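Endonuclease/exonuclease/phosphatase (Beutenbergia cavernae DSM 12333, PDB 4RUW) belongs to the endonuclease/exonuclease/phosphatase family, with a DNase I-like domain followed by an Ig-like domain, and carries a bound zinc ion in this model. Local coordinates at residues A[163-167]-A[219-223]; A[193-197]-A[228-232]. All blocks are in the same frame, centred on the assembly; numbering follows the deposited sequence. Where two conformers were deposited one is given.

Both contacts reach the same six-stranded sheet of the DNase I-like domain, and their centres lie about 15 Å apart. Contact 2 pairs the two parallel neighbours 193-197 and 228-232 within that sheet; contact 1 sets the end of helix 207-222, the helix linking those two strands in the chain, against outermost strand 157-166. They meet where the helix lies on the sheet: Val220 CG1 packs on Leu232 CD1 at 3.7 Å, and His223 O comes within 3.2 Å of His197 CE1. Neither contact supplies a ligand to the zinc ion, which is held by His98, Asp100, His107 and His137.

Contact 1: residues A[163-167]-A[219-223]; sequences VVPLP and IVLDH
The imidazole of His223 meets the isopropyl group of Val164 obliquely: CG2 of Val164 lies 3.6 Å from His223 NE2, while CG1 of Val164 comes to 3.8 Å from His223 CE1. At the ring's edge and in its plane sits the carbonyl oxygen of Ile219, one helical turn back, which accepts a straight hydrogen bond from His223 ND1 (2.8 Å, 170° at the hydrogen). That bond fixes the rotation of the ring, although the donor stands above the plane of the Ile219 carbonyl. Here helix 207-222, on one side of the DNase I-like alpha/beta sandwich, ends against outermost strand 157-166.

Further along, the contact is aliphatic. Ile219 points CG2 toward the strand, this methyl lying opposite its own backbone N, and there it meets CD2 of Leu166 at 3.6 Å as the two side chains slide past each other. The other branch of Leu166 goes to the next helix residue, CD1 touching CG2 of Val220 at 3.8 Å, the two side chains crossing at about a right angle. Leu166 therefore straddles two consecutive helix residues and is buried. Next along, the carbonyl of Pro167 accepts a hydrogen bond from Gln216 NE2 of the same helix. The Pro167 ring and the end of Ile219 reach toward each other, CD of Pro167 pressed against Ile219 CD1 at a tight 3.5 Å.

Contact 2: residues A[193-197]-A[228-232]; sequences DVVVH and VPSVL
His197 leans its side chain along the backbone of Val231. Starting at CB, the first methylene lies 3.5 Å from Val231 O and also touches CD1 of Leu232. With CG set opposite its own carbonyl carbon (chi1 -58°), the ring turns back along the neighbouring strand, so that CD2 reaches 3.5 Å from Val231 O, which lies near the ring plane at its edge. Farther out, NE2 holds a water in the ring plane at 2.8 Å, and this water donates to OG of Ser230. The opposite ring nitrogen, ND1, is hydrogen-bonded to Thr183 OG1 on the adjoining strand, so both nitrogens of this buried ring have partners. Ser230 OG in turn donates to Val228 O.

The backbones run parallel in register, Val195 beside Ser230 and His197 beside Leu232. Val195 bonds on either side of its partner Ser230: its N donates to Pro229 O at 3.0 Å and its O accepts from Val231 N at 2.9 Å. His197 N continues the ladder to Val231 O. Next to Pro229, a second water donates to both Asp193 O and Pro229 O. On the other face Val196 and Val231 lie side by side, their CG2 methyls 4.1 Å apart, and rest on Val93 and Leu328 of the second sheet. Adjacent parallel strands joined through helix 207-222 form a beta-alpha-beta crossover, and the facing sheet makes this the central sandwich of the DNase I-like fold.

Contact 1: residues A[163-167]-A[219-223]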
# COMPACT_ATOMS: atom_id res chain seq x y z
N VAL A 163 -7.25 -7.69 15.51
CA VAL A 163 -5.81 -7.45 15.46
C VAL A 163 -5.08 -8.78 15.34
O VAL A 163 -5.32 -9.71 16.13
CB VAL A 163 -5.32 -6.70 16.71
CG1 VAL A 163 -3.79 -6.59 16.69
CG2 VAL A 163 -5.97 -5.32 16.77
N VAL A 164 -4.20 -8.86 14.35
CA VAL A 164 -3.38 -10.05 14.11
C VAL A 164 -1.92 -9.70 14.35
O VAL A 164 -1.38 -8.82 13.69
CB VAL A 164 -3.60 -10.56 12.67
CG1 VAL A 164 -2.58 -11.62 12.29
CG2 VAL A 164 -5.01 -11.09 12.50
N PRO A 165 -1.28 -10.37 15.31
CA PRO A 165 0.13 -10.05 15.60
C PRO A 165 1.04 -10.46 14.45
O PRO A 165 0.80 -11.47 13.79
CB PRO A 165 0.43 -10.91 16.83
CG PRO A 165 -0.56 -12.05 16.76
CD PRO A 165 -1.80 -11.45 16.18
N LEU A 166 2.09 -9.68 14.22
CA LEU A 166 3.06 -9.98 13.17
C LEU A 166 4.42 -10.17 13.85
O LEU A 166 4.81 -9.37 14.67
CB LEU A 166 3.09 -8.84 12.15
CG LEU A 166 1.75 -8.54 11.45
CD1 LEU A 166 1.86 -7.29 10.60
CD2 LEU A 166 1.28 -9.71 10.61
N PRO A 167 5.15 -11.23 13.48
CA PRO A 167 6.32 -11.71 14.22
C PRO A 167 7.59 -10.90 13.96
O PRO A 167 7.72 -10.30 12.91
CB PRO A 167 6.52 -13.11 13.63
CG PRO A 167 6.12 -12.95 12.21
CD PRO A 167 4.91 -12.04 12.27
N ILE A 219 1.86 -13.06 6.32
CA ILE A 219 0.70 -13.15 7.20
C ILE A 219 -0.35 -12.11 6.79
O ILE A 219 -1.54 -12.41 6.69
CB ILE A 219 1.10 -12.99 8.66
CG1 ILE A 219 1.92 -14.20 9.10
CG2 ILE A 219 -0.12 -12.85 9.55
CD1 ILE A 219 2.73 -13.98 10.34
N VAL A 220 0.10 -10.89 6.53
CA VAL A 220 -0.82 -9.84 6.10
C VAL A 220 -1.57 -10.27 4.83
O VAL A 220 -2.81 -10.21 4.77
CB VAL A 220 -0.07 -8.53 5.85
CG1 VAL A 220 -0.96 -7.53 5.13
CG2 VAL A 220 0.43 -7.97 7.16
N LEU A 221 -0.84 -10.75 3.84
CA LEU A 221 -1.46 -11.11 2.57
C LEU A 221 -2.44 -12.27 2.71
O LEU A 221 -3.47 -12.32 2.05
CB LEU A 221 -0.41 -11.42 1.51
CG LEU A 221 0.43 -10.23 1.06
CD1 LEU A 221 1.53 -10.69 0.10
CD2 LEU A 221 -0.44 -9.17 0.41
N ASP A 222 -2.12 -13.20 3.60
CA ASP A 222 -3.00 -14.34 3.80
C ASP A 222 -4.31 -13.94 4.48
O ASP A 222 -5.26 -14.71 4.50
CB ASP A 222 -2.26 -15.46 4.55
CG ASP A 222 -1.19 -16.14 3.69
OD1 ASP A 222 -1.14 -15.87 2.47
OD2 ASP A 222 -0.41 -16.96 4.21
N HIS A 223 -4.35 -12.72 5.02
CA HIS A 223 -5.57 -12.17 5.62
C HIS A 223 -6.38 -11.28 4.68
O HIS A 223 -7.45 -10.80 5.05
CB HIS A 223 -5.25 -11.41 6.91
CG HIS A 223 -4.98 -12.31 8.07
ND1 HIS A 223 -3.77 -12.95 8.25
CD2 HIS A 223 -5.77 -12.70 9.10
CE1 HIS A 223 -3.83 -13.69 9.34
NE2 HIS A 223 -5.03 -13.56 9.87

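Contact 2: residues A[193-197]-A[228-232]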
# COMPACT_ATOMS: atom_id res chain seq x y z
N ASP A 193 -20.09 -2.89 1.92
CA ASP A 193 -18.99 -3.23 2.82
C ASP A 193 -17.64 -3.17 2.11
O ASP A 193 -17.47 -3.73 1.03
CB ASP A 193 -19.18 -4.63 3.40
CG ASP A 193 -20.32 -4.71 4.40
OD1 ASP A 193 -20.97 -3.68 4.70
OD2 ASP A 193 -20.56 -5.83 4.90
N VAL A 194 -16.69 -2.51 2.76
CA VAL A 194 -15.31 -2.49 2.28
C VAL A 194 -14.44 -2.95 3.44
O VAL A 194 -14.52 -2.37 4.53
CB VAL A 194 -14.88 -1.07 1.82
CG1 VAL A 194 -13.41 -1.07 1.42
CG2 VAL A 194 -15.77 -0.60 0.67
N VAL A 195 -13.62 -3.98 3.24
CA VAL A 195 -12.73 -4.43 4.29
C VAL A 195 -11.45 -3.60 4.27
O VAL A 195 -10.80 -3.48 3.24
CB VAL A 195 -12.39 -5.92 4.13
CG1 VAL A 195 -11.51 -6.39 5.27
CG2 VAL A 195 -13.67 -6.76 4.06
N VAL A 196 -11.12 -2.99 5.41
CA VAL A 196 -9.94 -2.16 5.55
C VAL A 196 -8.89 -2.88 6.38
O VAL A 196 -9.14 -3.23 7.54
CB VAL A 196 -10.31 -0.81 6.20
CG1 VAL A 196 -9.07 0.07 6.39
CG2 VAL A 196 -11.37 -0.09 5.39
N HIS A 197 -7.73 -3.11 5.77
CA HIS A 197 -6.59 -3.70 6.46
C HIS A 197 -5.54 -2.62 6.66
O HIS A 197 -5.08 -2.00 5.69
CB HIS A 197 -5.98 -4.82 5.61
CG HIS A 197 -6.94 -5.92 5.27
ND1 HIS A 197 -7.29 -6.92 6.16
CD2 HIS A 197 -7.61 -6.19 4.13
CE1 HIS A 197 -8.13 -7.75 5.58
NE2 HIS A 197 -8.33 -7.34 4.33
N VAL A 228 -13.58 -9.91 -2.24
CA VAL A 228 -14.48 -8.87 -1.74
C VAL A 228 -13.76 -7.54 -1.77
O VAL A 228 -12.54 -7.51 -1.67
CB VAL A 228 -15.00 -9.18 -0.31
CG1 VAL A 228 -15.68 -10.55 -0.27
CG2 VAL A 228 -13.87 -9.10 0.73
N PRO A 229 -14.50 -6.43 -1.92
CA PRO A 229 -13.83 -5.12 -1.96
C PRO A 229 -13.00 -4.88 -0.69
O PRO A 229 -13.56 -4.86 0.41
CB PRO A 229 -14.99 -4.14 -2.06
CG PRO A 229 -16.06 -4.93 -2.77
CD PRO A 229 -15.94 -6.32 -2.20
N SER A 230 -11.70 -4.70 -0.85
CA SER A 230 -10.80 -4.50 0.28
C SER A 230 -9.68 -3.55 -0.09
O SER A 230 -9.30 -3.43 -1.26
CB SER A 230 -10.17 -5.82 0.72
OG SER A 230 -11.11 -6.87 0.84
N VAL A 231 -9.14 -2.88 0.92
CA VAL A 231 -7.92 -2.11 0.77
C VAL A 231 -6.93 -2.53 1.84
O VAL A 231 -7.31 -2.97 2.92
CB VAL A 231 -8.17 -0.58 0.83
CG1 VAL A 231 -9.04 -0.14 -0.33
CG2 VAL A 231 -8.78 -0.16 2.15
N LEU A 232 -5.65 -2.43 1.50
CA LEU A 232 -4.55 -2.69 2.42
C LEU A 232 -3.70 -1.44 2.42
O LEU A 232 -3.22 -1.02 1.37
CB LEU A 232 -3.73 -3.90 1.97
CG LEU A 232 -2.38 -4.10 2.66
CD1 LEU A 232 -2.54 -4.31 4.16
CD2 LEU A 232 -1.61 -5.25 2.03
O HOH W 1 -15.97 -6.04 1.21
O HOH W 2 -10.08 -8.72 2.66